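Histidine--tRNA ligase (Staphylococcus aureus, PDB 1QE0) catalyses the ATP-dependent attachment of L-histidine to tRNA(His), working as a homodimeric class II aminoacyl-tRNA synthetase. Local coordinates at residues Arg87-His92 with Pro98-Lys103; His149-Phe154 with Glu311-Ala316; Leu330-Val335 with Asn350-Asn355. One frame throughout, in Å; residues are numbered along the deposited sequence.

Two domains of one chain are sampled in sequence order. Contacts 1 and 2 belong to the catalytic domain, with centres 28 Å apart: contact 1 sets helix 82-91 against strand 102-111 of the large mixed sheet, and contact 2 joins helices 137-153 and 310-319, which pack on that sheet. Contact 3, in the anticodon-binding domain, lies 46 Å from contact 1 and 34 Å from contact 2, centre to centre. Across the dimer, however, the two domains come together: Lys103 pairs with Asp360 of the second subunit, next to contact 3 there, and His149 stacks on His354 of that subunit, so each catalytic domain meets its partner's anticodon-binding domain.

Contact 1: Arg87-His92 with Pro98-Lys103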
loop_
_atom_site.group_PDB
_atom_site.type_symbol
_atom_site.label_atom_id
_atom_site.label_comp_id
_atom_site.label_asym_id
_atom_site.label_seq_id
_atom_site.Cartn_x
_atom_site.Cartn_y
_atom_site.Cartn_z
ATOM N N ARG A 87 15.693 3.442 -12.057
ATOM C CA ARG A 87 16.063 2.277 -12.852
ATOM C C ARG A 87 14.868 1.830 -13.711
ATOM O O ARG A 87 15.041 1.373 -14.842
ATOM C CB ARG A 87 16.561 1.146 -11.948
ATOM C CG ARG A 87 17.167 0.005 -12.708
ATOM C CD ARG A 87 16.374 -1.260 -12.512
ATOM N NE ARG A 87 15.053 -1.211 -13.131
ATOM C CZ ARG A 87 13.944 -1.643 -12.533
ATOM N NH1 ARG A 87 14.006 -2.153 -11.308
ATOM N NH2 ARG A 87 12.775 -1.593 -13.155
ATOM N N SER A 88 13.654 1.986 -13.191
ATOM C CA SER A 88 12.469 1.619 -13.951
ATOM C C SER A 88 12.167 2.655 -15.028
ATOM O O SER A 88 11.723 2.312 -16.125
ATOM C CB SER A 88 11.266 1.478 -13.034
ATOM O OG SER A 88 10.152 1.051 -13.802
ATOM N N TYR A 89 12.319 3.926 -14.664
ATOM C CA TYR A 89 12.089 5.058 -15.550
ATOM C C TYR A 89 13.006 4.905 -16.758
ATOM O O TYR A 89 12.582 5.058 -17.906
ATOM C CB TYR A 89 12.376 6.364 -14.785
ATOM C CG TYR A 89 12.406 7.625 -15.604
ATOM C CD1 TYR A 89 11.362 8.535 -15.553
ATOM C CD2 TYR A 89 13.496 7.926 -16.418
ATOM C CE1 TYR A 89 11.394 9.701 -16.281
ATOM C CE2 TYR A 89 13.539 9.112 -17.165
ATOM C CZ TYR A 89 12.481 9.983 -17.086
ATOM O OH TYR A 89 12.486 11.128 -17.840
ATOM N N ILE A 90 14.260 4.575 -16.507
ATOM C CA ILE A 90 15.207 4.396 -17.604
ATOM C C ILE A 90 14.854 3.159 -18.453
ATOM O O ILE A 90 14.576 3.263 -19.660
ATOM C CB ILE A 90 16.661 4.301 -17.086
ATOM C CG1 ILE A 90 17.112 5.662 -16.515
ATOM C CG2 ILE A 90 17.577 3.865 -18.210
ATOM C CD1 ILE A 90 18.263 5.610 -15.518
ATOM N N GLU A 91 14.790 2.004 -17.801
ATOM C CA GLU A 91 14.477 0.751 -18.466
ATOM C C GLU A 91 13.205 0.800 -19.315
ATOM O O GLU A 91 13.153 0.187 -20.370
ATOM C CB GLU A 91 14.374 -0.354 -17.431
ATOM C CG GLU A 91 14.454 -1.751 -18.021
ATOM C CD GLU A 91 14.457 -2.843 -16.962
ATOM O OE1 GLU A 91 15.407 -3.649 -16.908
ATOM O OE2 GLU A 91 13.498 -2.897 -16.178
ATOM N N HIS A 92 12.185 1.529 -18.869
ATOM C CA HIS A 92 10.941 1.613 -19.622
ATOM C C HIS A 92 10.904 2.810 -20.543
ATOM O O HIS A 92 9.847 3.186 -21.056
ATOM C CB HIS A 92 9.728 1.629 -18.701
ATOM C CG HIS A 92 9.564 0.374 -17.911
ATOM N ND1 HIS A 92 9.985 0.261 -16.599
ATOM C CD2 HIS A 92 9.065 -0.838 -18.253
ATOM C CE1 HIS A 92 9.757 -0.969 -16.174
ATOM N NE2 HIS A 92 9.199 -1.655 -17.157
ATOM N N PRO A 98 4.747 10.667 -23.797
ATOM C CA PRO A 98 4.084 11.890 -24.225
ATOM C C PRO A 98 3.614 12.678 -23.009
ATOM O O PRO A 98 3.597 13.892 -23.044
ATOM C CB PRO A 98 2.916 11.365 -25.024
ATOM C CG PRO A 98 2.578 10.130 -24.325
ATOM C CD PRO A 98 3.933 9.497 -24.128
ATOM N N ASN A 99 3.280 11.985 -21.923
ATOM C CA ASN A 99 2.813 12.610 -20.686
ATOM C C ASN A 99 3.977 12.904 -19.735
ATOM O O ASN A 99 4.578 11.993 -19.186
ATOM C CB ASN A 99 1.781 11.696 -20.014
ATOM C CG ASN A 99 1.357 12.178 -18.619
ATOM O OD1 ASN A 99 1.708 13.269 -18.176
ATOM N ND2 ASN A 99 0.576 11.360 -17.930
ATOM N N GLN A 100 4.282 14.185 -19.543
ATOM C CA GLN A 100 5.358 14.609 -18.668
ATOM C C GLN A 100 4.879 15.829 -17.869
ATOM O O GLN A 100 3.987 16.543 -18.309
ATOM C CB GLN A 100 6.574 14.990 -19.504
ATOM C CG GLN A 100 7.159 13.894 -20.359
ATOM C CD GLN A 100 8.029 12.889 -19.627
ATOM O OE1 GLN A 100 8.805 13.224 -18.725
ATOM N NE2 GLN A 100 7.942 11.647 -20.058
ATOM N N PRO A 101 5.459 16.080 -16.676
ATOM C CA PRO A 101 6.524 15.297 -16.039
ATOM C C PRO A 101 6.023 13.945 -15.555
ATOM O O PRO A 101 4.816 13.726 -15.414
ATOM C CB PRO A 101 6.944 16.186 -14.866
ATOM C CG PRO A 101 5.677 16.876 -14.487
ATOM C CD PRO A 101 5.078 17.226 -15.827
ATOM N N ILE A 102 6.930 12.994 -15.405
ATOM C CA ILE A 102 6.539 11.690 -14.892
ATOM C C ILE A 102 6.359 11.873 -13.376
ATOM O O ILE A 102 7.315 12.159 -12.651
ATOM C CB ILE A 102 7.615 10.658 -15.146
ATOM C CG1 ILE A 102 7.767 10.428 -16.631
ATOM C CG2 ILE A 102 7.263 9.418 -14.449
ATOM C CD1 ILE A 102 6.438 10.478 -17.330
ATOM N N LYS A 103 5.109 11.845 -12.935
ATOM C CA LYS A 103 4.759 12.019 -11.539
ATOM C C LYS A 103 4.421 10.657 -10.959
ATOM O O LYS A 103 3.296 10.187 -11.139
ATOM C CB LYS A 103 3.553 12.927 -11.487
ATOM C CG LYS A 103 3.875 14.342 -11.942
ATOM C CD LYS A 103 2.634 15.183 -12.151
ATOM C CE LYS A 103 2.195 15.890 -10.914
ATOM N NZ LYS A 103 1.171 16.892 -11.314
#
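In the class II catalytic domain, the end of helix 82-91 leans through Tyr89 onto Ile102, at the start of strand 102-111, which pairs with strand 123-132 in the antiparallel hairpin of class II motif 2. Tyr89 CE1 meets Ile102 CG1 at 3.7 Å, with Ile102 CB a little behind at 4.1 Å from the same ring carbon. The ring is thrown across the gap because CG stands opposite the backbone N (chi1 170°), and the two side chains approach at a slant. Farther along the ring, Tyr89 OH comes within 4.3 Å of Gln100 OE1, too long to count as a bond; the amide is instead turned back on its own loop, where Gln100 NE2 donates to the carbonyl of Asn97. Pro101, preceded by a cis peptide, separates this loop residue from Ile102, which is tied by its backbone to Ile132 on the neighbouring strand.

The helix terminus is secured from within. Ser88 O accepts from His92 N and also from His92 ND1 at 2.7 Å, the two donors arriving from opposite faces of the carbonyl plane, so that the imidazole folds back on the last turn. One turn lies between the partners of a second tie, the salt bridge from Arg87 NH2 to Glu91 OE2 at 3.4 Å. Arg87 also pairs with Glu44 and with Asp10 of the second subunit, which places this side of the helix on the dimer interface.

The chemistry is therefore divided: apolar carbon contact joins helix to strand, while the polar bonds lie within each segment, with neighbouring parts of the chain, or with the other subunit. A small apolar contact of this kind imposes little directional demand on either partner.

Contact 2: His149-Phe154 with Glu311-Ala316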
loop_
_atom_site.group_PDB
_atom_site.type_symbol
_atom_site.label_atom_id
_atom_site.label_comp_id
_atom_site.label_asym_id
_atom_site.label_seq_id
_atom_site.Cartn_x
_atom_site.Cartn_y
_atom_site.Cartn_z
ATOM N N HIS A 149 0.283 18.924 2.789
ATOM C CA HIS A 149 -1.053 18.390 2.730
ATOM C C HIS A 149 -1.097 16.995 3.366
ATOM O O HIS A 149 -1.953 16.720 4.208
ATOM C CB HIS A 149 -1.519 18.359 1.279
ATOM C CG HIS A 149 -2.982 18.150 1.085
ATOM N ND1 HIS A 149 -3.588 18.015 -0.129
ATOM C CD2 HIS A 149 -3.991 18.018 1.998
ATOM C CE1 HIS A 149 -4.874 17.812 0.006
ATOM N NE2 HIS A 149 -5.148 17.804 1.292
ATOM N N ILE A 150 -0.171 16.118 2.995
ATOM C CA ILE A 150 -0.173 14.752 3.538
ATOM C C ILE A 150 -0.346 14.743 5.049
ATOM O O ILE A 150 -1.357 14.245 5.566
ATOM C CB ILE A 150 1.114 13.976 3.151
ATOM C CG1 ILE A 150 1.026 13.566 1.684
ATOM C CG2 ILE A 150 1.319 12.759 4.049
ATOM C CD1 ILE A 150 2.358 13.205 1.074
ATOM N N TYR A 151 0.617 15.356 5.739
ATOM C CA TYR A 151 0.628 15.418 7.187
ATOM C C TYR A 151 -0.536 16.182 7.777
ATOM O O TYR A 151 -1.094 15.775 8.797
ATOM C CB TYR A 151 1.934 15.987 7.671
ATOM C CG TYR A 151 3.056 15.066 7.401
ATOM C CD1 TYR A 151 3.325 14.022 8.254
ATOM C CD2 TYR A 151 3.852 15.233 6.312
ATOM C CE1 TYR A 151 4.376 13.160 8.028
ATOM C CE2 TYR A 151 4.914 14.379 6.066
ATOM C CZ TYR A 151 5.173 13.346 6.932
ATOM O OH TYR A 151 6.247 12.516 6.709
ATOM N N GLN A 152 -0.935 17.278 7.154
ATOM C CA GLN A 152 -2.069 18.002 7.701
ATOM C C GLN A 152 -3.351 17.217 7.517
ATOM O O GLN A 152 -4.274 17.359 8.291
ATOM C CB GLN A 152 -2.220 19.371 7.057
ATOM C CG GLN A 152 -1.058 20.334 7.316
ATOM C CD GLN A 152 -1.400 21.750 6.908
ATOM O OE1 GLN A 152 -1.894 21.985 5.798
ATOM N NE2 GLN A 152 -1.166 22.704 7.803
ATOM N N SER A 153 -3.404 16.331 6.538
ATOM C CA SER A 153 -4.634 15.601 6.324
ATOM C C SER A 153 -4.919 14.654 7.487
ATOM O O SER A 153 -6.051 14.212 7.689
ATOM C CB SER A 153 -4.623 14.866 4.962
ATOM O OG SER A 153 -3.677 13.808 4.866
ATOM N N PHE A 154 -3.883 14.340 8.250
ATOM C CA PHE A 154 -4.054 13.423 9.355
ATOM C C PHE A 154 -4.318 14.142 10.655
ATOM O O PHE A 154 -4.519 13.502 11.677
ATOM C CB PHE A 154 -2.827 12.521 9.484
ATOM C CG PHE A 154 -2.724 11.492 8.403
ATOM C CD1 PHE A 154 -3.610 10.406 8.378
ATOM C CD2 PHE A 154 -1.764 11.604 7.408
ATOM C CE1 PHE A 154 -3.542 9.447 7.390
ATOM C CE2 PHE A 154 -1.675 10.646 6.402
ATOM C CZ PHE A 154 -2.570 9.560 6.390
ATOM N N GLU A 311 6.139 4.501 9.596
ATOM C CA GLU A 311 6.311 4.262 11.007
ATOM C C GLU A 311 6.360 5.558 11.777
ATOM O O GLU A 311 5.576 5.750 12.705
ATOM C CB GLU A 311 7.516 3.401 11.256
ATOM C CG GLU A 311 7.217 1.969 10.862
ATOM C CD GLU A 311 8.153 1.433 9.815
ATOM O OE1 GLU A 311 8.455 0.227 9.868
ATOM O OE2 GLU A 311 8.592 2.213 8.954
ATOM N N ARG A 312 7.195 6.487 11.321
ATOM C CA ARG A 312 7.317 7.786 11.966
ATOM C C ARG A 312 5.989 8.550 11.955
ATOM O O ARG A 312 5.616 9.148 12.971
ATOM C CB ARG A 312 8.384 8.632 11.295
ATOM C CG ARG A 312 9.771 8.140 11.492
ATOM C CD ARG A 312 10.752 9.209 11.090
ATOM N NE ARG A 312 12.119 8.840 11.440
ATOM C CZ ARG A 312 13.003 9.682 11.972
ATOM N NH1 ARG A 312 12.657 10.942 12.204
ATOM N NH2 ARG A 312 14.217 9.253 12.320
ATOM N N LEU A 313 5.281 8.549 10.822
ATOM C CA LEU A 313 3.999 9.247 10.725
ATOM C C LEU A 313 3.081 8.713 11.809
ATOM O O LEU A 313 2.485 9.484 12.575
ATOM C CB LEU A 313 3.391 9.038 9.347
ATOM C CG LEU A 313 1.955 9.467 9.110
ATOM C CD1 LEU A 313 1.744 10.886 9.536
ATOM C CD2 LEU A 313 1.616 9.303 7.645
ATOM N N LEU A 314 3.044 7.382 11.915
ATOM C CA LEU A 314 2.253 6.683 12.924
ATOM C C LEU A 314 2.617 7.203 14.331
ATOM O O LEU A 314 1.750 7.633 15.090
ATOM C CB LEU A 314 2.514 5.177 12.835
ATOM C CG LEU A 314 1.368 4.258 12.367
ATOM C CD1 LEU A 314 0.052 4.979 12.386
ATOM C CD2 LEU A 314 1.620 3.703 10.991
ATOM N N LEU A 315 3.909 7.250 14.633
ATOM C CA LEU A 315 4.394 7.712 15.938
ATOM C C LEU A 315 4.066 9.185 16.205
ATOM O O LEU A 315 3.837 9.577 17.350
ATOM C CB LEU A 315 5.902 7.500 16.015
ATOM C CG LEU A 315 6.581 7.247 17.356
ATOM C CD1 LEU A 315 7.706 8.252 17.490
ATOM C CD2 LEU A 315 5.601 7.331 18.530
ATOM N N ALA A 316 4.052 9.992 15.144
ATOM C CA ALA A 316 3.744 11.415 15.237
ATOM C C ALA A 316 2.326 11.539 15.716
ATOM O O ALA A 316 2.045 12.346 16.605
ATOM C CB ALA A 316 3.877 12.076 13.882
#
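Between residues 149-154 and 311-316, which lie on helices 137-153 and 310-319, the backbones come nearest at Tyr151 and Leu313, whose CA atoms stand 7.9 Å apart. Leu313 bridges this gap. Its two methyl groups are shared mainly one to each of two aromatic rings, each met obliquely.

Leu313 CD1 approaches the tyrosine 3.7 Å from Tyr151 CD1 and 3.8 Å from Tyr151 CE1, hence on a ring bond rather than on a single atom. The other branch turns to the phenylalanine: Leu313 CD2 is 3.8 Å from Phe154 CE2 and 4.1 Å from Phe154 CD2. With its chi1 at 169°, the leucine extends away from the backbone N, and its fork reaches both rings. Tyr151 and Leu313 meet at a slant, whereas the phenylalanine side chain stands roughly at right angles to the leucine. Support for the tyrosine comes also from its own helix, since Ile150 CG2 sits 4.2 Å above one face of the ring, toward the rim. All three residues that touch are buried, and the contacts between the two segments are apolar.

Its surroundings complete the packing of helices on the catalytic sheet. Leu156, in the loop after helix 137-153, touches both Tyr151 and Leu313. Helix 13-33 lies alongside, with Leu26 on Ile150 and Gln25 on Phe154, while Leu283 of strand 280-290 and Leu308 of strand 302-309 bring the sheet up to Tyr151.

Contact 3: Leu330-Val335 with Asn350-Asn355; sequences LDLFIV and NHLRHN
Leu332 and Leu352 join strand 332-336 to helix 338-353, the first two elements of a beta-alpha-beta unit in the anticodon-binding domain. On the packed side, Leu352 CD1 is the shared point: it lies 3.5 Å from Leu332 CD1 and 4.1 Å from Ile334 CD1. The two leucines cross at about a right angle, whereas the isoleucine meets the helix residue tip to tip. In Leu352, CG opposite the carbonyl carbon (chi1 -62°) and an extended chi2 of 172° carry CD1 to the strand. Val415 of helix 413-419 and Ala359 of strand 359-361 pack on Leu352, and Phe418 of the same C-terminal helix packs on Leu332.

The solvent side takes no part in this contact: His351 is exposed, and His354 and Asn355 are partly so. Here Asn355 ND2 folds back on His351 O at 2.9 Å, a fairly straight bond with an N-H...O angle of 154°. Arg353, by contrast, is buried, pairing with Glu142 of the second subunit and Asp360 of its own chain.

Methyl contacts thus bind the helix to its sheet, while polar groups at the helix end serve the turn that leaves it, strand 359-361 and the other subunit.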
loop_
_atom_site.group_PDB
_atom_site.type_symbol
_atom_site.label_atom_id
_atom_site.label_comp_id
_atom_site.label_asym_id
_atom_site.label_seq_id
_atom_site.Cartn_x
_atom_site.Cartn_y
_atom_site.Cartn_z
ATOM N N LEU A 330 -17.373 -5.414 14.390
ATOM C CA LEU A 330 -18.240 -6.351 13.700
ATOM C C LEU A 330 -19.648 -5.769 13.793
ATOM O O LEU A 330 -20.038 -5.276 14.838
ATOM C CB LEU A 330 -18.220 -7.689 14.434
ATOM C CG LEU A 330 -18.397 -8.994 13.672
ATOM C CD1 LEU A 330 -17.308 -9.132 12.629
ATOM C CD2 LEU A 330 -18.298 -10.146 14.627
ATOM N N ASP A 331 -20.414 -5.813 12.717
ATOM C CA ASP A 331 -21.789 -5.311 12.746
ATOM C C ASP A 331 -22.775 -6.202 13.482
ATOM O O ASP A 331 -23.639 -5.702 14.146
ATOM C CB ASP A 331 -22.355 -5.161 11.347
ATOM C CG ASP A 331 -22.119 -3.827 10.778
ATOM O OD1 ASP A 331 -21.166 -3.709 9.978
ATOM O OD2 ASP A 331 -22.904 -2.907 11.115
ATOM N N LEU A 332 -22.650 -7.518 13.365
ATOM C CA LEU A 332 -23.606 -8.419 13.973
ATOM C C LEU A 332 -22.970 -9.702 14.398
ATOM O O LEU A 332 -22.323 -10.347 13.572
ATOM C CB LEU A 332 -24.636 -8.810 12.923
ATOM C CG LEU A 332 -26.054 -9.224 13.326
ATOM C CD1 LEU A 332 -26.593 -10.163 12.269
ATOM C CD2 LEU A 332 -26.110 -9.876 14.700
ATOM N N PHE A 333 -23.140 -10.085 15.663
ATOM C CA PHE A 333 -22.624 -11.372 16.091
ATOM C C PHE A 333 -23.833 -12.285 16.350
ATOM O O PHE A 333 -24.808 -11.876 17.014
ATOM C CB PHE A 333 -21.707 -11.275 17.292
ATOM C CG PHE A 333 -20.964 -12.564 17.577
ATOM C CD1 PHE A 333 -19.741 -12.799 17.001
ATOM C CD2 PHE A 333 -21.501 -13.535 18.423
ATOM C CE1 PHE A 333 -19.059 -13.969 17.258
ATOM C CE2 PHE A 333 -20.813 -14.720 18.686
ATOM C CZ PHE A 333 -19.590 -14.939 18.105
ATOM N N ILE A 334 -23.808 -13.464 15.728
ATOM C CA ILE A 334 -24.892 -14.438 15.835
ATOM C C ILE A 334 -24.648 -15.495 16.912
ATOM O O ILE A 334 -23.662 -16.247 16.845
ATOM C CB ILE A 334 -25.125 -15.106 14.472
ATOM C CG1 ILE A 334 -25.540 -14.040 13.452
ATOM C CG2 ILE A 334 -26.189 -16.153 14.558
ATOM C CD1 ILE A 334 -25.535 -14.536 12.041
ATOM N N VAL A 335 -25.528 -15.474 17.923
ATOM C CA VAL A 335 -25.529 -16.385 19.064
ATOM C C VAL A 335 -26.603 -17.400 18.753
ATOM O O VAL A 335 -27.754 -17.013 18.545
ATOM C CB VAL A 335 -25.965 -15.660 20.319
ATOM C CG1 VAL A 335 -26.095 -16.649 21.481
ATOM C CG2 VAL A 335 -24.998 -14.530 20.627
ATOM N N ASN A 350 -23.469 -16.371 5.545
ATOM C CA ASN A 350 -23.112 -16.340 4.145
ATOM C C ASN A 350 -23.946 -15.237 3.502
ATOM O O ASN A 350 -23.459 -14.454 2.687
ATOM C CB ASN A 350 -23.458 -17.697 3.559
ATOM C CG ASN A 350 -23.635 -17.677 2.063
ATOM O OD1 ASN A 350 -22.678 -17.425 1.326
ATOM N ND2 ASN A 350 -24.859 -17.978 1.595
ATOM N N HIS A 351 -25.183 -15.097 3.967
ATOM C CA HIS A 351 -26.100 -14.089 3.431
ATOM C C HIS A 351 -25.659 -12.674 3.718
ATOM O O HIS A 351 -25.557 -11.828 2.837
ATOM C CB HIS A 351 -27.499 -14.273 4.012
ATOM C CG HIS A 351 -28.580 -14.108 2.994
ATOM N ND1 HIS A 351 -29.255 -12.910 2.789
ATOM C CD2 HIS A 351 -28.984 -14.956 2.023
ATOM C CE1 HIS A 351 -30.015 -13.039 1.722
ATOM N NE2 HIS A 351 -29.874 -14.266 1.234
ATOM N N LEU A 352 -25.477 -12.419 4.993
ATOM C CA LEU A 352 -25.075 -11.125 5.441
ATOM C C LEU A 352 -23.763 -10.743 4.784
ATOM O O LEU A 352 -23.696 -9.691 4.188
ATOM C CB LEU A 352 -24.952 -11.129 6.960
ATOM C CG LEU A 352 -26.222 -11.426 7.758
ATOM C CD1 LEU A 352 -25.843 -11.578 9.169
ATOM C CD2 LEU A 352 -27.228 -10.343 7.623
ATOM N N ARG A 353 -22.757 -11.619 4.805
ATOM C CA ARG A 353 -21.449 -11.328 4.218
ATOM C C ARG A 353 -21.512 -10.999 2.735
ATOM O O ARG A 353 -20.750 -10.176 2.229
ATOM C CB ARG A 353 -20.500 -12.471 4.479
ATOM C CG ARG A 353 -20.321 -12.691 5.936
ATOM C CD ARG A 353 -19.292 -13.779 6.252
ATOM N NE ARG A 353 -18.843 -13.703 7.643
ATOM C CZ ARG A 353 -18.457 -14.734 8.379
ATOM N NH1 ARG A 353 -18.454 -15.934 7.864
ATOM N NH2 ARG A 353 -18.084 -14.566 9.639
ATOM N N HIS A 354 -22.471 -11.602 2.044
ATOM C CA HIS A 354 -22.667 -11.331 0.628
ATOM C C HIS A 354 -23.385 -10.020 0.422
ATOM O O HIS A 354 -23.733 -9.681 -0.701
ATOM C CB HIS A 354 -23.469 -12.437 -0.012
ATOM C CG HIS A 354 -22.617 -13.529 -0.544
ATOM N ND1 HIS A 354 -22.141 -13.534 -1.834
ATOM C CD2 HIS A 354 -22.068 -14.603 0.063
ATOM C CE1 HIS A 354 -21.328 -14.557 -1.997
ATOM N NE2 HIS A 354 -21.265 -15.223 -0.863
ATOM N N ASN A 355 -23.597 -9.280 1.502
ATOM C CA ASN A 355 -24.277 -8.004 1.435
ATOM C C ASN A 355 -23.564 -6.871 2.143
ATOM O O ASN A 355 -24.188 -5.911 2.548
ATOM C CB ASN A 355 -25.681 -8.135 1.974
ATOM C CG ASN A 355 -26.631 -8.705 0.968
ATOM O OD1 ASN A 355 -27.367 -7.969 0.341
ATOM N ND2 ASN A 355 -26.644 -10.021 0.819
#